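Probable translation initiation factor eIF-2B subunit epsilon (Schizosaccharomyces pombe, PDB 5B04) acts as a component of the eIF2B complex, which catalyses the exchange of GDP for GTP on the gamma subunit of eIF2. Local coordinates at residues I[172-186]-I[261-275]. Numbering follows the deposited sequence.
Sequences TESSVFVIDKKTSQC and IHCHVAKENYAARVR. With PO4 (phosphate ion), chain S.
Cys263 N donates to Ser184 O at 3.0 Å in a nearly straight backbone bond, joining the turn after strand 175-179 to strand 261-266. Beside it the two strands cross at 104°, with their axes 8.6 Å apart at the closest. Cys186 N bonds weakly to Ile261 O. The His262 ring brings its edge to the same Ser184 carbonyl, and ND1 makes a weak bond there.

Between the strands, Cys263 SG is the shared apolar atom. Cys263 SG lies 3.5 Å from Phe177 CD2, in an oblique sulfur-aromatic contact, and 3.7 Å from Cys186 CB. Ile179 CD1 packs on Cys263 CB. Met157 of strand 153-161 also touches Phe177, Cys186 and Cys263.

At the other end, Arg275 runs extended from CG to NE (chi2 168°, chi3 -159°) and grips Glu173 side-on. Arg275 NE reaches Glu173 OE2 at 2.9 Å, and Arg275 NH2 reaches Glu173 OE1 at 3.3 Å, both on syn lone pairs. Carboxylate and guanidinium are nearly coplanar. Thr172 OG1 lies over one guanidinium face, 3.3 Å from Arg275 CZ. At the guanidinium edge, Arg275 NH1 binds phosphate O2 at 2.9 Å; this ion probably comes from the crystallisation liquor.

The crossing joins two strands of the mixed sheet in the nucleotidyltransferase-like domain, consistent with a GT-A fold; the salt bridge ties the loop before 175-179 to that after 271-273.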
ATOM      1  N   THR I 172     -48.615  20.261 -30.482  1.00 74.18           N
ATOM      2  CA  THR I 172     -48.529  19.453 -31.696  1.00 79.23           C
ATOM      3  C   THR I 172     -47.956  18.079 -31.366  1.00 70.23           C
ATOM      4  O   THR I 172     -48.423  17.056 -31.871  1.00 69.58           O
ATOM      5  CB  THR I 172     -47.659  20.135 -32.775  1.00 89.96           C
ATOM      6  OG1 THR I 172     -48.373  21.241 -33.340  1.00 83.05           O
ATOM      7  CG2 THR I 172     -47.302  19.157 -33.887  1.00 73.71           C
ATOM      8  N   GLU I 173     -46.953  18.065 -30.494  1.00 85.32           N
ATOM      9  CA  GLU I 173     -46.291  16.831 -30.096  1.00 79.43           C
ATOM     10  C   GLU I 173     -47.134  16.033 -29.103  1.00 71.27           C
ATOM     11  O   GLU I 173     -46.943  14.827 -28.944  1.00 69.31           O
ATOM     12  CB  GLU I 173     -44.914  17.132 -29.494  1.00 66.26           C
ATOM     13  CG  GLU I 173     -43.887  17.670 -30.487  1.00 69.89           C
ATOM     14  CD  GLU I 173     -44.147  19.110 -30.891  1.00 80.67           C
ATOM     15  OE1 GLU I 173     -44.920  19.796 -30.190  1.00 79.79           O
ATOM     16  OE2 GLU I 173     -43.581  19.555 -31.912  1.00 78.78           O
ATOM     17  N   SER I 174     -48.066  16.710 -28.438  1.00 74.45           N
ATOM     18  CA  SER I 174     -48.938  16.055 -27.468  1.00 75.11           C
ATOM     19  C   SER I 174     -50.020  15.239 -28.167  1.00 78.12           C
ATOM     20  O   SER I 174     -51.004  15.790 -28.660  1.00 78.07           O
ATOM     21  CB  SER I 174     -49.581  17.085 -26.536  1.00 82.95           C
ATOM     22  OG  SER I 174     -50.388  16.453 -25.558  1.00 85.11           O
ATOM     23  N   SER I 175     -49.831  13.925 -28.202  1.00 79.77           N
ATOM     24  CA  SER I 175     -50.773  13.032 -28.863  1.00 74.48           C
ATOM     25  C   SER I 175     -50.860  11.690 -28.143  1.00 85.52           C
ATOM     26  O   SER I 175     -49.905  11.261 -27.495  1.00 90.88           O
ATOM     27  CB  SER I 175     -50.370  12.814 -30.323  1.00 81.72           C
ATOM     28  OG  SER I 175     -50.197  14.047 -30.999  1.00 93.05           O
ATOM     29  N   VAL I 176     -52.009  11.032 -28.259  1.00 77.03           N
ATOM     30  CA  VAL I 176     -52.187   9.707 -27.677  1.00 68.72           C
ATOM     31  C   VAL I 176     -51.962   8.621 -28.720  1.00 69.62           C
ATOM     32  O   VAL I 176     -52.639   8.582 -29.748  1.00 78.92           O
ATOM     33  CB  VAL I 176     -53.589   9.530 -27.066  1.00 73.89           C
ATOM     34  CG1 VAL I 176     -53.782   8.098 -26.592  1.00 59.49           C
ATOM     35  CG2 VAL I 176     -53.794  10.502 -25.918  1.00 64.73           C
ATOM     36  N   PHE I 177     -51.003   7.743 -28.450  1.00 73.60           N
ATOM     37  CA  PHE I 177     -50.731   6.608 -29.320  1.00 67.03           C
ATOM     38  C   PHE I 177     -51.189   5.310 -28.666  1.00 67.58           C
ATOM     39  O   PHE I 177     -51.020   5.121 -27.462  1.00 80.25           O
ATOM     40  CB  PHE I 177     -49.238   6.522 -29.654  1.00 62.24           C
ATOM     41  CG  PHE I 177     -48.757   7.590 -30.597  1.00 65.51           C
ATOM     42  CD1 PHE I 177     -48.529   8.880 -30.149  1.00 79.15           C
ATOM     43  CD2 PHE I 177     -48.516   7.296 -31.928  1.00 72.14           C
ATOM     44  CE1 PHE I 177     -48.080   9.860 -31.015  1.00 74.73           C
ATOM     45  CE2 PHE I 177     -48.066   8.271 -32.799  1.00 74.85           C
ATOM     46  CZ  PHE I 177     -47.848   9.555 -32.341  1.00 77.84           C
ATOM     47  N   VAL I 178     -51.778   4.424 -29.460  1.00 59.19           N
ATOM     48  CA  VAL I 178     -52.099   3.080 -28.994  1.00 65.45           C
ATOM     49  C   VAL I 178     -51.367   2.076 -29.871  1.00 69.23           C
ATOM     50  O   VAL I 178     -51.704   1.894 -31.041  1.00 78.97           O
ATOM     51  CB  VAL I 178     -53.609   2.801 -29.018  1.00 67.98           C
ATOM     52  CG1 VAL I 178     -53.888   1.370 -28.584  1.00 65.86           C
ATOM     53  CG2 VAL I 178     -54.344   3.788 -28.125  1.00 63.50           C
ATOM     54  N   ILE I 179     -50.356   1.431 -29.299  1.00 67.57           N
ATOM     55  CA  ILE I 179     -49.425   0.631 -30.081  1.00 64.58           C
ATOM     56  C   ILE I 179     -49.419  -0.839 -29.670  1.00 70.86           C
ATOM     57  O   ILE I 179     -49.509  -1.164 -28.487  1.00 84.07           O
ATOM     58  CB  ILE I 179     -47.992   1.188 -29.955  1.00 54.80           C
ATOM     59  CG1 ILE I 179     -48.020   2.713 -29.821  1.00 44.97           C
ATOM     60  CG2 ILE I 179     -47.148   0.767 -31.140  1.00 65.93           C
ATOM     61  CD1 ILE I 179     -46.649   3.345 -29.729  1.00 53.29           C
ATOM     62  N   ASP I 180     -49.318  -1.724 -30.659  1.00 74.62           N
ATOM     63  CA  ASP I 180     -49.152  -3.149 -30.402  1.00 79.25           C
ATOM     64  C   ASP I 180     -47.772  -3.375 -29.793  1.00 80.55           C
ATOM     65  O   ASP I 180     -46.757  -3.128 -30.440  1.00 78.40           O
ATOM     66  CB  ASP I 180     -49.325  -3.956 -31.692  1.00 75.82           C
ATOM     67  CG  ASP I 180     -49.543  -5.439 -31.439  1.00 85.88           C
ATOM     68  OD1 ASP I 180     -48.911  -5.997 -30.518  1.00 92.41           O
ATOM     69  OD2 ASP I 180     -50.351  -6.049 -32.170  1.00 87.78           O
ATOM     70  N   LYS I 181     -47.741  -3.850 -28.551  1.00 81.61           N
ATOM     71  CA  LYS I 181     -46.506  -3.898 -27.769  1.00 81.48           C
ATOM     72  C   LYS I 181     -45.384  -4.740 -28.378  1.00 84.88           C
ATOM     73  O   LYS I 181     -44.226  -4.602 -27.986  1.00 86.22           O
ATOM     74  CB  LYS I 181     -46.803  -4.411 -26.360  1.00 80.08           C
ATOM     75  CG  LYS I 181     -47.441  -3.377 -25.451  1.00 92.24           C
ATOM     76  CD  LYS I 181     -47.410  -3.834 -24.004  1.00 93.78           C
ATOM     77  CE  LYS I 181     -45.986  -4.099 -23.541  1.00 92.69           C
ATOM     78  NZ  LYS I 181     -45.940  -4.580 -22.133  1.00102.72           N
ATOM     79  N   LYS I 182     -45.718  -5.607 -29.329  1.00 82.06           N
ATOM     80  CA  LYS I 182     -44.704  -6.448 -29.958  1.00 84.11           C
ATOM     81  C   LYS I 182     -44.347  -5.965 -31.358  1.00 93.09           C
ATOM     82  O   LYS I 182     -43.178  -5.736 -31.668  1.00 96.32           O
ATOM     83  CB  LYS I 182     -45.171  -7.902 -30.021  1.00 99.73           C
ATOM     84  CG  LYS I 182     -44.137  -8.850 -30.609  1.00103.80           C
ATOM     85  CD  LYS I 182     -44.681 -10.263 -30.728  1.00103.13           C
ATOM     86  CE  LYS I 182     -45.336 -10.711 -29.432  1.00110.32           C
ATOM     87  NZ  LYS I 182     -45.001 -12.123 -29.097  1.00116.72           N
ATOM     88  N   THR I 183     -45.362  -5.813 -32.203  1.00 94.36           N
ATOM     89  CA  THR I 183     -45.149  -5.436 -33.595  1.00 81.80           C
ATOM     90  C   THR I 183     -44.958  -3.931 -33.761  1.00 79.94           C
ATOM     91  O   THR I 183     -44.632  -3.460 -34.851  1.00 90.28           O
ATOM     92  CB  THR I 183     -46.324  -5.893 -34.479  1.00 87.30           C
ATOM     93  OG1 THR I 183     -47.543  -5.326 -33.986  1.00 77.84           O
ATOM     94  CG2 THR I 183     -46.437  -7.408 -34.467  1.00 93.87           C
ATOM     95  N   SER I 184     -45.159  -3.190 -32.674  1.00 86.58           N
ATOM     96  CA  SER I 184     -45.032  -1.731 -32.665  1.00 83.02           C
ATOM     97  C   SER I 184     -45.885  -1.075 -33.750  1.00 81.02           C
ATOM     98  O   SER I 184     -45.488  -0.074 -34.346  1.00 85.58           O
ATOM     99  CB  SER I 184     -43.567  -1.313 -32.820  1.00 74.51           C
ATOM    100  OG  SER I 184     -43.075  -1.614 -34.114  1.00 88.16           O
ATOM    101  N   GLN I 185     -47.060  -1.644 -33.995  1.00 70.21           N
ATOM    102  CA  GLN I 185     -47.988  -1.093 -34.974  1.00 69.66           C
ATOM    103  C   GLN I 185     -48.964  -0.128 -34.316  1.00 75.13           C
ATOM    104  O   GLN I 185     -49.667  -0.490 -33.373  1.00 82.42           O
ATOM    105  CB  GLN I 185     -48.757  -2.211 -35.682  1.00 80.16           C
ATOM    106  CG  GLN I 185     -50.024  -1.740 -36.383  1.00 85.41           C
ATOM    107  CD  GLN I 185     -50.670  -2.826 -37.219  1.00 95.48           C
ATOM    108  OE1 GLN I 185     -50.304  -3.998 -37.126  1.00 99.34           O
ATOM    109  NE2 GLN I 185     -51.641  -2.442 -38.040  1.00 90.28           N
ATOM    110  N   CYS I 186     -48.998   1.103 -34.813  1.00 71.67           N
ATOM    111  CA  CYS I 186     -49.949   2.089 -34.322  1.00 70.24           C
ATOM    112  C   CYS I 186     -51.359   1.707 -34.758  1.00 62.51           C
ATOM    113  O   CYS I 186     -51.636   1.584 -35.949  1.00 66.29           O
ATOM    114  CB  CYS I 186     -49.589   3.486 -34.828  1.00 70.82           C
ATOM    115  SG  CYS I 186     -50.679   4.801 -34.237  1.00 76.09           S
ATOM    116  N   ILE I 261     -49.785   1.133 -40.364  1.00 85.86           N
ATOM    117  CA  ILE I 261     -48.983   2.256 -39.911  1.00 78.62           C
ATOM    118  C   ILE I 261     -48.187   1.816 -38.682  1.00 86.60           C
ATOM    119  O   ILE I 261     -48.665   1.009 -37.882  1.00 89.49           O
ATOM    120  CB  ILE I 261     -49.866   3.493 -39.603  1.00 71.51           C
ATOM    121  CG1 ILE I 261     -49.021   4.761 -39.548  1.00 79.96           C
ATOM    122  CG2 ILE I 261     -50.675   3.303 -38.336  1.00 93.16           C
ATOM    123  CD1 ILE I 261     -48.396   5.086 -40.861  1.00 87.44           C
ATOM    124  N   HIS I 262     -46.964   2.319 -38.542  1.00 84.64           N
ATOM    125  CA  HIS I 262     -46.078   1.832 -37.488  1.00 77.09           C
ATOM    126  C   HIS I 262     -45.385   2.940 -36.702  1.00 72.93           C
ATOM    127  O   HIS I 262     -45.211   4.056 -37.192  1.00 67.64           O
ATOM    128  CB  HIS I 262     -45.021   0.897 -38.083  1.00 83.99           C
ATOM    129  CG  HIS I 262     -45.540  -0.469 -38.408  1.00 87.07           C
ATOM    130  ND1 HIS I 262     -45.701  -1.448 -37.452  1.00 78.94           N
ATOM    131  CD2 HIS I 262     -45.934  -1.017 -39.581  1.00 87.63           C
ATOM    132  CE1 HIS I 262     -46.173  -2.542 -38.023  1.00 86.21           C
ATOM    133  NE2 HIS I 262     -46.323  -2.308 -39.314  1.00100.39           N
ATOM    134  N   CYS I 263     -44.988   2.608 -35.478  1.00 80.27           N
ATOM    135  CA  CYS I 263     -44.281   3.536 -34.605  1.00 71.69           C
ATOM    136  C   CYS I 263     -42.912   3.003 -34.203  1.00 62.84           C
ATOM    137  O   CYS I 263     -42.744   1.804 -33.975  1.00 68.31           O
ATOM    138  CB  CYS I 263     -45.098   3.821 -33.343  1.00 42.81           C
ATOM    139  SG  CYS I 263     -46.469   4.968 -33.562  1.00102.32           S
ATOM    140  N   HIS I 264     -41.938   3.900 -34.120  1.00 57.67           N
ATOM    141  CA  HIS I 264     -40.652   3.573 -33.522  1.00 70.83           C
ATOM    142  C   HIS I 264     -40.402   4.490 -32.335  1.00 68.00           C
ATOM    143  O   HIS I 264     -40.197   5.692 -32.500  1.00 69.39           O
ATOM    144  CB  HIS I 264     -39.514   3.702 -34.533  1.00 77.17           C
ATOM    145  CG  HIS I 264     -38.159   3.458 -33.943  1.00 76.10           C
ATOM    146  ND1 HIS I 264     -37.538   2.229 -33.986  1.00 69.70           N
ATOM    147  CD2 HIS I 264     -37.311   4.284 -33.285  1.00 72.90           C
ATOM    148  CE1 HIS I 264     -36.364   2.310 -33.385  1.00 80.69           C
ATOM    149  NE2 HIS I 264     -36.203   3.546 -32.949  1.00 70.87           N
ATOM    150  N   VAL I 265     -40.423   3.917 -31.137  1.00 65.43           N
ATOM    151  CA  VAL I 265     -40.210   4.697 -29.927  1.00 57.53           C
ATOM    152  C   VAL I 265     -38.730   4.773 -29.577  1.00 56.88           C
ATOM    153  O   VAL I 265     -38.138   3.793 -29.125  1.00 71.18           O
ATOM    154  CB  VAL I 265     -40.985   4.111 -28.735  1.00 52.77           C
ATOM    155  CG1 VAL I 265     -40.710   4.917 -27.475  1.00 68.78           C
ATOM    156  CG2 VAL I 265     -42.475   4.080 -29.036  1.00 49.45           C
ATOM    157  N   ALA I 266     -38.135   5.939 -29.802  1.00 57.28           N
ATOM    158  CA  ALA I 266     -36.753   6.177 -29.416  1.00 63.89           C
ATOM    159  C   ALA I 266     -36.683   6.466 -27.924  1.00 64.65           C
ATOM    160  O   ALA I 266     -37.352   7.373 -27.429  1.00 58.64           O
ATOM    161  CB  ALA I 266     -36.160   7.326 -30.216  1.00 47.30           C
ATOM    162  N   LYS I 267     -35.871   5.702 -27.225  1.00 70.38           N
ATOM    163  CA  LYS I 267     -35.725   5.824 -25.803  1.00 68.88           C
ATOM    164  C   LYS I 267     -34.457   6.547 -25.419  1.00 61.08           C
ATOM    165  O   LYS I 267     -34.081   6.559 -24.268  1.00 77.16           O
ATOM    166  CB  LYS I 267     -35.749   4.447 -25.185  1.00 74.97           C
ATOM    167  CG  LYS I 267     -37.146   3.972 -24.852  1.00 90.62           C
ATOM    168  CD  LYS I 267     -37.378   2.525 -25.218  1.00 92.33           C
ATOM    169  CE  LYS I 267     -38.806   2.136 -24.912  1.00 90.43           C
ATOM    170  NZ  LYS I 267     -38.963   1.808 -23.476  1.00 98.99           N
ATOM    171  N   GLU I 268     -33.729   7.036 -26.395  1.00 62.64           N
ATOM    172  CA  GLU I 268     -32.456   7.627 -26.109  1.00 58.38           C
ATOM    173  C   GLU I 268     -32.380   8.819 -26.977  1.00 66.41           C
ATOM    174  O   GLU I 268     -33.311   9.119 -27.654  1.00 80.25           O
ATOM    175  CB  GLU I 268     -31.350   6.615 -26.242  1.00 63.80           C
ATOM    176  CG  GLU I 268     -31.764   5.172 -26.141  1.00 80.11           C
ATOM    177  CD  GLU I 268     -31.040   4.333 -27.150  1.00117.67           C
ATOM    178  OE1 GLU I 268     -29.800   4.251 -27.041  1.00107.68           O
ATOM    179  OE2 GLU I 268     -31.708   3.780 -28.051  1.00127.49           O
ATOM    180  N   ASN I 269     -31.270   9.513 -26.949  1.00 68.71           N
ATOM    181  CA  ASN I 269     -31.097  10.684 -27.767  1.00 70.92           C
ATOM    182  C   ASN I 269     -31.992  11.858 -27.546  1.00 70.46           C
ATOM    183  O   ASN I 269     -32.320  12.180 -26.418  1.00 85.53           O
ATOM    184  CB  ASN I 269     -30.896  10.172 -29.176  1.00 68.00           C
ATOM    185  CG  ASN I 269     -29.813   9.143 -29.266  1.00 72.22           C
ATOM    186  OD1 ASN I 269     -28.717   9.350 -28.794  1.00 63.05           O
ATOM    187  ND2 ASN I 269     -30.111   8.037 -29.902  1.00 79.19           N
ATOM    188  N   TYR I 270     -32.405  12.470 -28.643  1.00 61.29           N
ATOM    189  CA  TYR I 270     -33.099  13.735 -28.625  1.00 72.58           C
ATOM    190  C   TYR I 270     -33.780  13.855 -29.937  1.00 72.03           C
ATOM    191  O   TYR I 270     -33.227  13.485 -30.941  1.00 60.58           O
ATOM    192  CB  TYR I 270     -32.278  14.972 -28.357  1.00 65.81           C
ATOM    193  CG  TYR I 270     -33.057  16.233 -28.219  1.00 61.38           C
ATOM    194  CD1 TYR I 270     -33.818  16.465 -27.127  1.00 61.56           C
ATOM    195  CD2 TYR I 270     -32.991  17.206 -29.171  1.00 62.77           C
ATOM    196  CE1 TYR I 270     -34.511  17.622 -26.994  1.00 72.54           C
ATOM    197  CE2 TYR I 270     -33.694  18.368 -29.042  1.00 61.91           C
ATOM    198  CZ  TYR I 270     -34.438  18.562 -27.961  1.00 65.71           C
ATOM    199  OH  TYR I 270     -35.133  19.704 -27.823  1.00 63.86           O
ATOM    200  N   ALA I 271     -34.972  14.421 -29.965  1.00 71.67           N
ATOM    201  CA  ALA I 271     -35.468  14.840 -31.270  1.00 63.30           C
ATOM    202  C   ALA I 271     -36.551  15.877 -31.069  1.00 62.31           C
ATOM    203  O   ALA I 271     -37.337  15.746 -30.170  1.00 67.17           O
ATOM    204  CB  ALA I 271     -36.019  13.715 -32.091  1.00 45.93           C
ATOM    205  N   ALA I 272     -36.611  16.883 -31.929  1.00 50.03           N
ATOM    206  CA  ALA I 272     -37.600  17.927 -31.842  1.00 48.63           C
ATOM    207  C   ALA I 272     -37.614  18.733 -33.097  1.00 46.34           C
ATOM    208  O   ALA I 272     -36.672  18.717 -33.837  1.00 63.50           O
ATOM    209  CB  ALA I 272     -37.317  18.815 -30.669  1.00 61.30           C
ATOM    210  N   ARG I 273     -38.679  19.476 -33.313  1.00 56.04           N
ATOM    211  CA  ARG I 273     -38.816  20.350 -34.474  1.00 58.08           C
ATOM    212  C   ARG I 273     -38.997  21.809 -34.073  1.00 52.40           C
ATOM    213  O   ARG I 273     -39.742  22.120 -33.144  1.00 62.12           O
ATOM    214  CB  ARG I 273     -39.993  19.910 -35.346  1.00 67.05           C
ATOM    215  CG  ARG I 273     -39.752  18.625 -36.113  1.00 62.63           C
ATOM    216  CD  ARG I 273     -40.855  18.365 -37.124  1.00 55.94           C
ATOM    217  NE  ARG I 273     -42.177  18.404 -36.507  1.00 66.88           N
ATOM    218  CZ  ARG I 273     -43.169  19.185 -36.921  1.00 75.89           C
ATOM    219  NH1 ARG I 273     -42.990  19.986 -37.960  1.00 66.50           N
ATOM    220  NH2 ARG I 273     -44.342  19.160 -36.301  1.00 83.67           N
ATOM    221  N   VAL I 274     -38.310  22.697 -34.783  1.00 48.16           N
ATOM    222  CA  VAL I 274     -38.473  24.131 -34.578  1.00 54.37           C
ATOM    223  C   VAL I 274     -39.635  24.630 -35.426  1.00 58.24           C
ATOM    224  O   VAL I 274     -39.448  25.057 -36.567  1.00 62.59           O
ATOM    225  CB  VAL I 274     -37.196  24.907 -34.937  1.00 48.73           C
ATOM    226  CG1 VAL I 274     -37.293  26.340 -34.436  1.00 51.65           C
ATOM    227  CG2 VAL I 274     -35.978  24.217 -34.347  1.00 58.63           C
ATOM    228  N   ARG I 275     -40.835  24.571 -34.863  1.00 52.57           N
ATOM    229  CA  ARG I 275     -42.051  24.865 -35.612  1.00 63.75           C
ATOM    230  C   ARG I 275     -42.771  26.105 -35.091  1.00 68.43           C
ATOM    231  O   ARG I 275     -43.815  26.489 -35.617  1.00 84.07           O
ATOM    232  CB  ARG I 275     -42.991  23.662 -35.565  1.00 59.65           C
ATOM    233  CG  ARG I 275     -43.216  23.134 -34.162  1.00 68.68           C
ATOM    234  CD  ARG I 275     -44.368  22.153 -34.108  1.00 66.50           C
ATOM    235  NE  ARG I 275     -44.895  22.031 -32.753  1.00 62.10           N
ATOM    236  CZ  ARG I 275     -45.728  22.906 -32.198  1.00 77.54           C
ATOM    237  NH1 ARG I 275     -46.132  23.967 -32.883  1.00 87.92           N
ATOM    238  NH2 ARG I 275     -46.161  22.719 -30.960  1.00 85.71           N
TER
HETATM  239  P   PO4 S 701     -48.327  25.462 -30.266  1.00141.42           P
HETATM  240  O1  PO4 S 701     -46.836  25.677 -30.152  1.00103.98           O
HETATM  241  O2  PO4 S 701     -48.613  24.499 -31.395  1.00101.15           O
HETATM  242  O3  PO4 S 701     -49.004  26.782 -30.551  1.00102.82           O
HETATM  243  O4  PO4 S 701     -48.856  24.895 -28.970  1.00127.86           O